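Local coordinates for protein prolyl endopeptidase (Myxococcus xanthus, PDB 2BKL) that probably hydrolyses oligopeptides on the carboxyl side of proline, and less readily of alanine, as a serine peptidase of the prolyl oligopeptidase family, at residues A[5-13]-A[23-34]; A[547-558]-A[603-613]. One frame throughout, in Å; residues are numbered along the deposited sequence.

Interaction 1 of 2, residues A[5-13]-A[23-34]; sequences ATRAEQVVD and PYRWLEDEKAPE
Arg7 and Trp26 form a cation-pi stack that joins the N-terminal segment 5-13 to the 3-10 turn 25-27. The two segments flank the small antiparallel hairpin of strands 12-15 and 18-21, and this N-terminal arm leads into helix 33-51. The guanidinium lies nearly flat on the indole, planes 27° apart, with Arg7 CZ 4.1 Å from the centroid of the five-membered ring of Trp26; Leu27 CD2 backs the opposite face.

Salt bridges hold that cation from its edge. Arg7 NH1 and NH2 take the two carboxylate oxygens of Glu34 end-on, NH1 meeting Glu34 OE2 at 2.8 Å, while NE turns to Glu9 OE2. Arginine suits the place because its flat cation can stack and bind two acids at once. A second network links Asp13 OD2 to Arg25 NH2 at 2.9 Å, and Val11 CG1 covers a face of that guanidinium. Asp22 and Glu28 also engage Arg25.

Apolar packing adds to this: Thr6 CG2, anti to the backbone N, meets Tyr24 CD1 at 3.7 Å, leaving OG1 for Trp38. Ala8 is small enough to let its CB approach Tyr24 CE1.

Among the neutral hydrogen bonds, Glu9 N reaches a lone pair of Pro23 O at 2.9 Å. A water gathers Glu9 OE1, Pro23 O and Trp26 N. Trp26 NE1 donates in the ring plane to Arg7 O at 2.8 Å.

Interaction 2 of 2, residues A[547-558]-A[603-613]; sequences PELYGAVVCAVP and VRYPALLMMAA
Val553 N donates to Ala607 O over 2.8 Å, one of six backbone bonds that join 551-557 to strand 607-613. The ladder runs from Ala607 N on Gly551 O, longer at 3.2 Å and approaching from above the carbonyl plane, to Val557 N on Met611 O. Val553 bonds through its N to Ala607 and through its O to Leu609, the residues flanking its partner Leu608, as in a parallel ladder; Cys555 does the same with Leu609 and Met611. The axes of strand segments 552-556 and 607-613 approach to 4.6 Å, with their directions 14° apart.

Small and branched apolar residues suit both faces of this buried pair. On the face of Val553 and Cys555, Val553 CG1 meets Leu608 CD1 at 3.7 Å. Phe627 and Val631 of helix 622-632 cover Leu608 on this side. On the other face, Ala552 sits beside Ala607; their methyls leave room for Val674 of helix 657-674, which touches both.

Pro606, with no N-H to offer, lies just before the first rung, and its ring packs against Pro547, Tyr550 and Val553; its CB lies 3.8 Å from Val553 CG2, the branch set anti to the carbonyl carbon. Pro547 CG crosses to Val603 CG1 at 3.7 Å, and Val603 CG1 in turn sits over the centre of the Tyr605 ring.

At the far end Val557 CG1 reaches Ala613 CB at 3.9 Å, and the Val557 side chain touches Asp616 and His651, which with Ser533 fit a catalytic triad. Strand 607-613 leads to Asp616, and 552-556 lies between it and strand 527-532, which precedes Ser533; this is the parallel core of the alpha/beta-hydrolase fold.

Interactions 1 and 2 lie in different parts of the chain, one near its N terminus and one in the hydrolase domain, yet on the same side of the chain's centre, with their own centres 21 Å apart and nearest atoms about 9 Å apart. They do not touch; helix 622-632 spans between them. Its Ala629 receives Thr6 and Tyr24 of interaction 1, whereas its Ala624 meets Pro558 of interaction 2. The N-terminal segment is thereby laid against the hydrolase domain rather than the propeller blades. Interaction 2 is the one that approaches the active site: the side chain of Val557 is about 7 Å from the bound N-[(benzyloxy)carbonyl]-L-alanyl-L-proline, whose pocket includes Ser533 and His651.

Interaction 1 of 2, residues A[5-13]-A[23-34]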
loop_
_atom_site.group_PDB
_atom_site.type_symbol
_atom_site.label_atom_id
_atom_site.label_comp_id
_atom_site.label_asym_id
_atom_site.label_seq_id
_atom_site.Cartn_x
_atom_site.Cartn_y
_atom_site.Cartn_z
ATOM N N ALA A 5 -34.078 -4.130 0.240
ATOM C CA ALA A 5 -34.497 -2.734 0.315
ATOM C C ALA A 5 -33.579 -1.951 1.240
ATOM O O ALA A 5 -33.081 -2.484 2.247
ATOM C CB ALA A 5 -35.923 -2.638 0.812
ATOM N N THR A 6 -33.351 -0.682 0.896
ATOM C CA THR A 6 -32.675 0.250 1.784
ATOM C C THR A 6 -33.541 1.477 1.976
ATOM O O THR A 6 -33.774 2.251 1.024
ATOM C CB THR A 6 -31.303 0.698 1.226
ATOM O OG1 THR A 6 -30.525 -0.438 0.807
ATOM C CG2 THR A 6 -30.498 1.339 2.358
ATOM N N ARG A 7 -34.017 1.659 3.197
ATOM C CA ARG A 7 -34.718 2.878 3.554
ATOM C C ARG A 7 -33.830 4.098 3.335
ATOM O O ARG A 7 -32.668 4.104 3.756
ATOM C CB ARG A 7 -35.146 2.801 5.027
ATOM C CG ARG A 7 -35.734 4.097 5.599
ATOM C CD ARG A 7 -36.113 4.035 7.096
ATOM N NE ARG A 7 -34.982 3.904 8.043
ATOM C CZ ARG A 7 -34.542 2.751 8.540
ATOM N NH1 ARG A 7 -35.107 1.601 8.170
ATOM N NH2 ARG A 7 -33.542 2.742 9.406
ATOM N N ALA A 8 -34.382 5.116 2.689
ATOM C CA ALA A 8 -33.756 6.408 2.513
ATOM C C ALA A 8 -34.436 7.373 3.461
ATOM O O ALA A 8 -35.667 7.430 3.509
ATOM C CB ALA A 8 -33.910 6.904 1.096
ATOM N N GLU A 9 -33.640 8.105 4.233
ATOM C CA GLU A 9 -34.149 9.129 5.147
ATOM C C GLU A 9 -33.843 10.537 4.644
ATOM O O GLU A 9 -33.104 10.744 3.693
ATOM C CB GLU A 9 -33.603 8.917 6.542
ATOM C CG GLU A 9 -33.923 7.545 7.120
ATOM C CD GLU A 9 -33.381 7.298 8.521
ATOM O OE1 GLU A 9 -32.367 7.910 8.908
ATOM O OE2 GLU A 9 -33.957 6.453 9.239
ATOM N N GLN A 10 -34.446 11.524 5.276
ATOM C CA GLN A 10 -34.269 12.908 4.858
ATOM C C GLN A 10 -33.290 13.651 5.745
ATOM O O GLN A 10 -33.473 14.823 6.034
ATOM C CB GLN A 10 -35.624 13.618 4.850
ATOM C CG GLN A 10 -36.637 12.971 3.918
ATOM C CD GLN A 10 -36.233 13.057 2.477
ATOM O OE1 GLN A 10 -35.930 14.149 1.975
ATOM N NE2 GLN A 10 -36.197 11.908 1.794
ATOM N N VAL A 11 -32.219 12.982 6.146
ATOM C CA VAL A 11 -31.164 13.617 6.906
ATOM C C VAL A 11 -30.448 14.665 6.061
ATOM O O VAL A 11 -29.990 14.387 4.942
ATOM C CB VAL A 11 -30.132 12.591 7.402
ATOM C CG1 VAL A 11 -28.970 13.272 8.064
ATOM C CG2 VAL A 11 -30.808 11.589 8.308
ATOM N N VAL A 12 -30.367 15.877 6.593
ATOM C CA VAL A 12 -29.630 16.964 5.959
ATOM C C VAL A 12 -28.838 17.700 7.048
ATOM O O VAL A 12 -29.258 17.779 8.217
ATOM C CB VAL A 12 -30.580 17.910 5.180
ATOM C CG1 VAL A 12 -29.798 19.012 4.467
ATOM C CG2 VAL A 12 -31.391 17.152 4.159
ATOM N N ASP A 13 -27.690 18.223 6.667
ATOM C CA ASP A 13 -26.849 19.043 7.520
ATOM C C ASP A 13 -26.475 20.300 6.766
ATOM O O ASP A 13 -26.313 20.290 5.549
ATOM C CB ASP A 13 -25.554 18.313 7.850
ATOM C CG ASP A 13 -25.749 17.167 8.801
ATOM O OD1 ASP A 13 -25.720 17.390 10.038
ATOM O OD2 ASP A 13 -25.927 15.992 8.428
ATOM N N PRO A 23 -28.902 10.578 2.765
ATOM C CA PRO A 23 -30.079 9.706 2.883
ATOM C C PRO A 23 -29.832 8.392 3.576
ATOM O O PRO A 23 -30.757 7.833 4.179
ATOM C CB PRO A 23 -30.512 9.494 1.420
ATOM C CG PRO A 23 -29.360 9.892 0.607
ATOM C CD PRO A 23 -28.596 10.921 1.371
ATOM N N TYR A 24 -28.600 7.899 3.530
ATOM C CA TYR A 24 -28.272 6.595 4.083
ATOM C C TYR A 24 -27.372 6.694 5.321
ATOM O O TYR A 24 -26.705 5.748 5.673
ATOM C CB TYR A 24 -27.654 5.713 2.980
ATOM C CG TYR A 24 -28.596 5.578 1.829
ATOM C CD1 TYR A 24 -29.798 4.907 1.963
ATOM C CD2 TYR A 24 -28.339 6.211 0.618
ATOM C CE1 TYR A 24 -30.691 4.812 0.913
ATOM C CE2 TYR A 24 -29.239 6.141 -0.431
ATOM C CZ TYR A 24 -30.417 5.424 -0.280
ATOM O OH TYR A 24 -31.315 5.373 -1.323
ATOM N N ARG A 25 -27.427 7.833 6.005
ATOM C CA ARG A 25 -26.753 8.028 7.293
ATOM C C ARG A 25 -26.927 6.848 8.260
ATOM O O ARG A 25 -25.990 6.477 8.976
ATOM C CB ARG A 25 -27.245 9.324 7.925
ATOM C CG ARG A 25 -26.755 9.592 9.348
ATOM C CD ARG A 25 -25.282 9.862 9.460
ATOM N NE ARG A 25 -24.920 11.038 8.719
ATOM C CZ ARG A 25 -25.149 12.291 9.085
ATOM N NH1 ARG A 25 -25.627 12.563 10.298
ATOM N NH2 ARG A 25 -24.843 13.297 8.278
ATOM N N TRP A 26 -28.109 6.241 8.292
ATOM C CA TRP A 26 -28.381 5.172 9.233
ATOM C C TRP A 26 -27.490 3.958 9.064
ATOM O O TRP A 26 -27.271 3.215 10.017
ATOM C CB TRP A 26 -29.883 4.793 9.223
ATOM C CG TRP A 26 -30.375 4.011 8.043
ATOM C CD1 TRP A 26 -30.862 4.502 6.858
ATOM C CD2 TRP A 26 -30.472 2.589 7.952
ATOM N NE1 TRP A 26 -31.226 3.464 6.034
ATOM C CE2 TRP A 26 -31.015 2.277 6.682
ATOM C CE3 TRP A 26 -30.153 1.540 8.807
ATOM C CZ2 TRP A 26 -31.236 0.961 6.264
ATOM C CZ3 TRP A 26 -30.368 0.234 8.384
ATOM C CH2 TRP A 26 -30.909 -0.040 7.124
ATOM N N LEU A 27 -26.962 3.759 7.852
ATOM C CA LEU A 27 -26.046 2.649 7.606
ATOM C C LEU A 27 -24.653 2.845 8.162
ATOM O O LEU A 27 -23.843 1.903 8.116
ATOM C CB LEU A 27 -25.908 2.405 6.100
ATOM C CG LEU A 27 -27.163 1.893 5.400
ATOM C CD1 LEU A 27 -26.952 1.887 3.914
ATOM C CD2 LEU A 27 -27.480 0.491 5.872
ATOM N N GLU A 28 -24.341 4.010 8.721
ATOM C CA GLU A 28 -22.987 4.234 9.272
ATOM C C GLU A 28 -22.662 3.372 10.482
ATOM O O GLU A 28 -21.555 2.892 10.621
ATOM C CB GLU A 28 -22.731 5.707 9.596
ATOM C CG GLU A 28 -22.661 6.607 8.370
ATOM C CD GLU A 28 -22.364 8.069 8.663
ATOM O OE1 GLU A 28 -22.235 8.427 9.848
ATOM O OE2 GLU A 28 -22.265 8.863 7.691
ATOM N N ASP A 29 -23.638 3.174 11.359
ATOM C CA ASP A 29 -23.399 2.538 12.650
ATOM C C ASP A 29 -23.576 1.035 12.508
ATOM O O ASP A 29 -24.686 0.526 12.485
ATOM C CB ASP A 29 -24.358 3.112 13.682
ATOM C CG ASP A 29 -24.117 2.554 15.068
ATOM O OD1 ASP A 29 -23.118 1.824 15.265
ATOM O OD2 ASP A 29 -24.888 2.812 16.015
ATOM N N GLU A 30 -22.464 0.324 12.418
ATOM C CA GLU A 30 -22.497 -1.109 12.202
ATOM C C GLU A 30 -22.931 -1.869 13.457
ATOM O O GLU A 30 -23.187 -3.070 13.398
ATOM C CB GLU A 30 -21.128 -1.625 11.701
ATOM C CG GLU A 30 -20.015 -1.777 12.736
ATOM C CD GLU A 30 -19.459 -0.473 13.289
ATOM O OE1 GLU A 30 -19.692 0.605 12.691
ATOM O OE2 GLU A 30 -18.771 -0.524 14.347
ATOM N N LYS A 31 -23.033 -1.176 14.585
ATOM C CA LYS A 31 -23.508 -1.827 15.815
ATOM C C LYS A 31 -25.024 -2.003 15.873
ATOM O O LYS A 31 -25.543 -2.728 16.715
ATOM C CB LYS A 31 -22.988 -1.059 17.031
ATOM C CG LYS A 31 -21.482 -1.115 17.131
ATOM C CD LYS A 31 -20.968 -0.446 18.391
ATOM C CE LYS A 31 -19.457 -0.347 18.378
ATOM N NZ LYS A 31 -18.948 0.094 19.709
ATOM N N ALA A 32 -25.752 -1.337 14.997
ATOM C CA ALA A 32 -27.198 -1.475 14.961
ATOM C C ALA A 32 -27.587 -2.817 14.338
ATOM O O ALA A 32 -27.101 -3.144 13.248
ATOM C CB ALA A 32 -27.784 -0.343 14.159
ATOM N N PRO A 33 -28.424 -3.627 14.992
ATOM C CA PRO A 33 -28.865 -4.887 14.381
ATOM C C PRO A 33 -29.474 -4.750 12.977
ATOM O O PRO A 33 -29.313 -5.640 12.145
ATOM C CB PRO A 33 -29.899 -5.426 15.384
ATOM C CG PRO A 33 -29.429 -4.892 16.666
ATOM C CD PRO A 33 -28.938 -3.490 16.373
ATOM N N GLU A 34 -30.184 -3.661 12.712
ATOM C CA GLU A 34 -30.794 -3.502 11.411
ATOM C C GLU A 34 -29.713 -3.422 10.335
ATOM O O GLU A 34 -29.921 -3.891 9.224
ATOM C CB GLU A 34 -31.659 -2.256 11.344
ATOM C CG GLU A 34 -32.562 -2.226 10.131
ATOM C CD GLU A 34 -33.350 -0.943 9.995
ATOM O OE1 GLU A 34 -33.196 -0.013 10.831
ATOM O OE2 GLU A 34 -34.138 -0.883 9.037
HETATM O O HOH W 1 -33.553 3.988 -1.077
HETATM O O HOH W 2 -30.313 7.723 7.107
HETATM O O HOH W 3 -26.315 15.375 11.297
#

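Interaction 2 of 2, residues A[547-558]-A[603-613]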
loop_
_atom_site.group_PDB
_atom_site.type_symbol
_atom_site.label_atom_id
_atom_site.label_comp_id
_atom_site.label_asym_id
_atom_site.label_seq_id
_atom_site.Cartn_x
_atom_site.Cartn_y
_atom_site.Cartn_z
ATOM N N PRO A 547 -20.137 8.510 -16.168
ATOM C CA PRO A 547 -20.584 7.116 -16.226
ATOM C C PRO A 547 -20.575 6.542 -17.650
ATOM O O PRO A 547 -20.331 5.338 -17.808
ATOM C CB PRO A 547 -22.004 7.179 -15.630
ATOM C CG PRO A 547 -22.434 8.616 -15.811
ATOM C CD PRO A 547 -21.175 9.398 -15.596
ATOM N N GLU A 548 -20.794 7.386 -18.646
ATOM C CA GLU A 548 -20.830 6.960 -20.030
ATOM C C GLU A 548 -19.530 6.424 -20.579
ATOM O O GLU A 548 -19.532 5.775 -21.612
ATOM C CB GLU A 548 -21.370 8.095 -20.914
ATOM C CG GLU A 548 -20.408 9.234 -21.180
ATOM C CD GLU A 548 -20.229 10.256 -20.044
ATOM O OE1 GLU A 548 -20.882 10.181 -18.974
ATOM O OE2 GLU A 548 -19.461 11.218 -20.266
ATOM N N LEU A 549 -18.419 6.669 -19.901
ATOM C CA LEU A 549 -17.119 6.154 -20.373
ATOM C C LEU A 549 -16.854 4.694 -20.004
ATOM O O LEU A 549 -15.914 4.108 -20.530
ATOM C CB LEU A 549 -15.967 6.994 -19.819
ATOM C CG LEU A 549 -15.857 8.450 -20.207
ATOM C CD1 LEU A 549 -14.652 9.115 -19.549
ATOM C CD2 LEU A 549 -15.763 8.603 -21.710
ATOM N N TYR A 550 -17.653 4.124 -19.114
ATOM C CA TYR A 550 -17.333 2.867 -18.450
ATOM C C TYR A 550 -18.475 1.867 -18.523
ATOM O O TYR A 550 -19.649 2.248 -18.448
ATOM C CB TYR A 550 -16.999 3.140 -16.980
ATOM C CG TYR A 550 -15.997 4.268 -16.779
ATOM C CD1 TYR A 550 -14.655 4.097 -17.113
ATOM C CD2 TYR A 550 -16.381 5.502 -16.279
ATOM C CE1 TYR A 550 -13.754 5.109 -16.934
ATOM C CE2 TYR A 550 -15.490 6.549 -16.102
ATOM C CZ TYR A 550 -14.158 6.347 -16.439
ATOM O OH TYR A 550 -13.271 7.370 -16.303
ATOM N N GLY A 551 -18.134 0.594 -18.696
ATOM C CA GLY A 551 -19.090 -0.491 -18.688
ATOM C C GLY A 551 -19.271 -1.141 -17.321
ATOM O O GLY A 551 -20.374 -1.622 -16.981
ATOM N N ALA A 552 -18.204 -1.161 -16.532
ATOM C CA ALA A 552 -18.251 -1.777 -15.208
ATOM C C ALA A 552 -17.218 -1.147 -14.290
ATOM O O ALA A 552 -16.198 -0.593 -14.748
ATOM C CB ALA A 552 -18.049 -3.258 -15.319
ATOM N N VAL A 553 -17.485 -1.250 -12.995
ATOM C CA VAL A 553 -16.628 -0.680 -11.956
ATOM C C VAL A 553 -16.484 -1.715 -10.865
ATOM O O VAL A 553 -17.495 -2.270 -10.379
ATOM C CB VAL A 553 -17.265 0.568 -11.361
ATOM C CG1 VAL A 553 -16.490 1.119 -10.166
ATOM C CG2 VAL A 553 -17.471 1.657 -12.402
ATOM N N VAL A 554 -15.257 -1.965 -10.459
ATOM C CA VAL A 554 -14.935 -2.772 -9.288
ATOM C C VAL A 554 -14.277 -1.835 -8.277
ATOM O O VAL A 554 -13.231 -1.249 -8.560
ATOM C CB VAL A 554 -14.016 -3.964 -9.612
ATOM C CG1 VAL A 554 -13.808 -4.812 -8.350
ATOM C CG2 VAL A 554 -14.604 -4.815 -10.737
ATOM N N CYS A 555 -14.892 -1.712 -7.094
ATOM C CA CYS A 555 -14.529 -0.662 -6.124
ATOM C C CYS A 555 -14.247 -1.385 -4.828
ATOM O O CYS A 555 -15.160 -1.946 -4.224
ATOM C CB CYS A 555 -15.694 0.328 -6.006
ATOM S SG CYS A 555 -15.469 1.640 -4.818
ATOM N N ALA A 556 -12.998 -1.415 -4.390
ATOM C CA ALA A 556 -12.570 -2.161 -3.206
ATOM C C ALA A 556 -12.263 -1.255 -2.036
ATOM O O ALA A 556 -11.675 -0.171 -2.183
ATOM C CB ALA A 556 -11.340 -3.021 -3.514
ATOM N N VAL A 557 -12.665 -1.737 -0.859
ATOM C CA VAL A 557 -12.415 -1.107 0.449
ATOM C C VAL A 557 -12.294 0.412 0.351
ATOM O O VAL A 557 -11.258 0.986 0.699
ATOM C CB VAL A 557 -11.231 -1.756 1.171
ATOM C CG1 VAL A 557 -11.637 -3.148 1.684
ATOM C CG2 VAL A 557 -10.009 -1.819 0.332
ATOM N N PRO A 558 -13.348 1.082 -0.109
ATOM C CA PRO A 558 -13.220 2.467 -0.588
ATOM C C PRO A 558 -13.501 3.590 0.408
ATOM O O PRO A 558 -14.254 3.409 1.383
ATOM C CB PRO A 558 -14.278 2.531 -1.658
ATOM C CG PRO A 558 -15.443 1.676 -1.046
ATOM C CD PRO A 558 -14.678 0.527 -0.433
ATOM N N VAL A 603 -29.789 8.349 -14.430
ATOM C CA VAL A 603 -28.534 8.017 -15.102
ATOM C C VAL A 603 -28.354 6.509 -15.117
ATOM O O VAL A 603 -28.539 5.849 -14.094
ATOM C CB VAL A 603 -27.376 8.665 -14.387
ATOM C CG1 VAL A 603 -26.029 8.174 -14.903
ATOM C CG2 VAL A 603 -27.458 10.161 -14.525
ATOM N N ARG A 604 -28.003 5.945 -16.268
ATOM C CA ARG A 604 -27.620 4.543 -16.337
ATOM C C ARG A 604 -26.149 4.462 -15.961
ATOM O O ARG A 604 -25.272 4.949 -16.675
ATOM C CB ARG A 604 -27.868 3.944 -17.723
ATOM C CG ARG A 604 -29.327 4.065 -18.204
ATOM C CD ARG A 604 -29.512 3.962 -19.735
ATOM N NE ARG A 604 -30.144 2.699 -20.121
ATOM C CZ ARG A 604 -29.503 1.540 -20.288
ATOM N NH1 ARG A 604 -28.183 1.453 -20.119
ATOM N NH2 ARG A 604 -30.190 0.453 -20.630
ATOM N N TYR A 605 -25.890 3.845 -14.822
ATOM C CA TYR A 605 -24.540 3.694 -14.319
ATOM C C TYR A 605 -23.917 2.434 -14.883
ATOM O O TYR A 605 -24.599 1.492 -15.261
ATOM C CB TYR A 605 -24.541 3.674 -12.763
ATOM C CG TYR A 605 -24.775 5.074 -12.236
ATOM C CD1 TYR A 605 -23.766 6.029 -12.264
ATOM C CD2 TYR A 605 -26.034 5.471 -11.773
ATOM C CE1 TYR A 605 -23.977 7.283 -11.817
ATOM C CE2 TYR A 605 -26.263 6.748 -11.360
ATOM C CZ TYR A 605 -25.250 7.660 -11.382
ATOM O OH TYR A 605 -25.472 8.965 -11.029
ATOM N N PRO A 606 -22.600 2.392 -14.846
ATOM C CA PRO A 606 -21.912 1.123 -15.066
ATOM C C PRO A 606 -22.335 0.098 -14.034
ATOM O O PRO A 606 -22.690 0.455 -12.906
ATOM C CB PRO A 606 -20.430 1.476 -14.851
ATOM C CG PRO A 606 -20.333 2.922 -14.885
ATOM C CD PRO A 606 -21.661 3.491 -14.587
ATOM N N ALA A 607 -22.250 -1.173 -14.374
ATOM C CA ALA A 607 -22.392 -2.248 -13.385
ATOM C C ALA A 607 -21.342 -2.059 -12.287
ATOM O O ALA A 607 -20.219 -1.672 -12.594
ATOM C CB ALA A 607 -22.239 -3.608 -14.056
ATOM N N LEU A 608 -21.688 -2.359 -11.036
ATOM C CA LEU A 608 -20.836 -2.085 -9.904
ATOM C C LEU A 608 -20.668 -3.304 -9.032
ATOM O O LEU A 608 -21.667 -3.908 -8.622
ATOM C CB LEU A 608 -21.421 -0.935 -9.095
ATOM C CG LEU A 608 -20.757 -0.556 -7.793
ATOM C CD1 LEU A 608 -19.323 -0.075 -8.060
ATOM C CD2 LEU A 608 -21.548 0.543 -7.072
ATOM N N LEU A 609 -19.421 -3.688 -8.752
ATOM C CA LEU A 609 -19.094 -4.691 -7.747
ATOM C C LEU A 609 -18.250 -4.023 -6.654
ATOM O O LEU A 609 -17.145 -3.567 -6.907
ATOM C CB LEU A 609 -18.323 -5.859 -8.357
ATOM C CG LEU A 609 -17.800 -6.952 -7.421
ATOM C CD1 LEU A 609 -18.932 -7.562 -6.600
ATOM C CD2 LEU A 609 -17.027 -8.032 -8.178
ATOM N N MET A 610 -18.807 -3.950 -5.444
ATOM C CA MET A 610 -18.153 -3.359 -4.280
ATOM C C MET A 610 -17.490 -4.505 -3.545
ATOM O O MET A 610 -18.181 -5.427 -3.068
ATOM C CB MET A 610 -19.225 -2.850 -3.325
ATOM C CG MET A 610 -19.787 -1.449 -3.367
ATOM S SD MET A 610 -19.108 -0.325 -4.462
ATOM C CE MET A 610 -18.769 0.989 -3.266
ATOM N N MET A 611 -16.193 -4.446 -3.359
ATOM C CA MET A 611 -15.454 -5.486 -2.654
ATOM C C MET A 611 -15.040 -4.977 -1.290
ATOM O O MET A 611 -14.013 -4.303 -1.110
ATOM C CB MET A 611 -14.260 -5.970 -3.438
ATOM C CG MET A 611 -14.623 -6.276 -4.837
ATOM S SD MET A 611 -13.693 -7.431 -5.840
ATOM C CE MET A 611 -13.544 -8.929 -4.794
ATOM N N ALA A 612 -15.839 -5.336 -0.305
ATOM C CA ALA A 612 -15.661 -4.862 1.064
ATOM C C ALA A 612 -15.057 -5.953 1.935
ATOM O O ALA A 612 -14.947 -7.112 1.547
ATOM C CB ALA A 612 -16.985 -4.420 1.618
ATOM N N ALA A 613 -14.595 -5.528 3.103
ATOM C CA ALA A 613 -13.940 -6.379 4.089
ATOM C C ALA A 613 -14.572 -6.113 5.442
ATOM O O ALA A 613 -14.688 -4.954 5.858
ATOM C CB ALA A 613 -12.470 -6.080 4.141
HETATM O O HOH W 4 -22.675 3.678 -18.191
#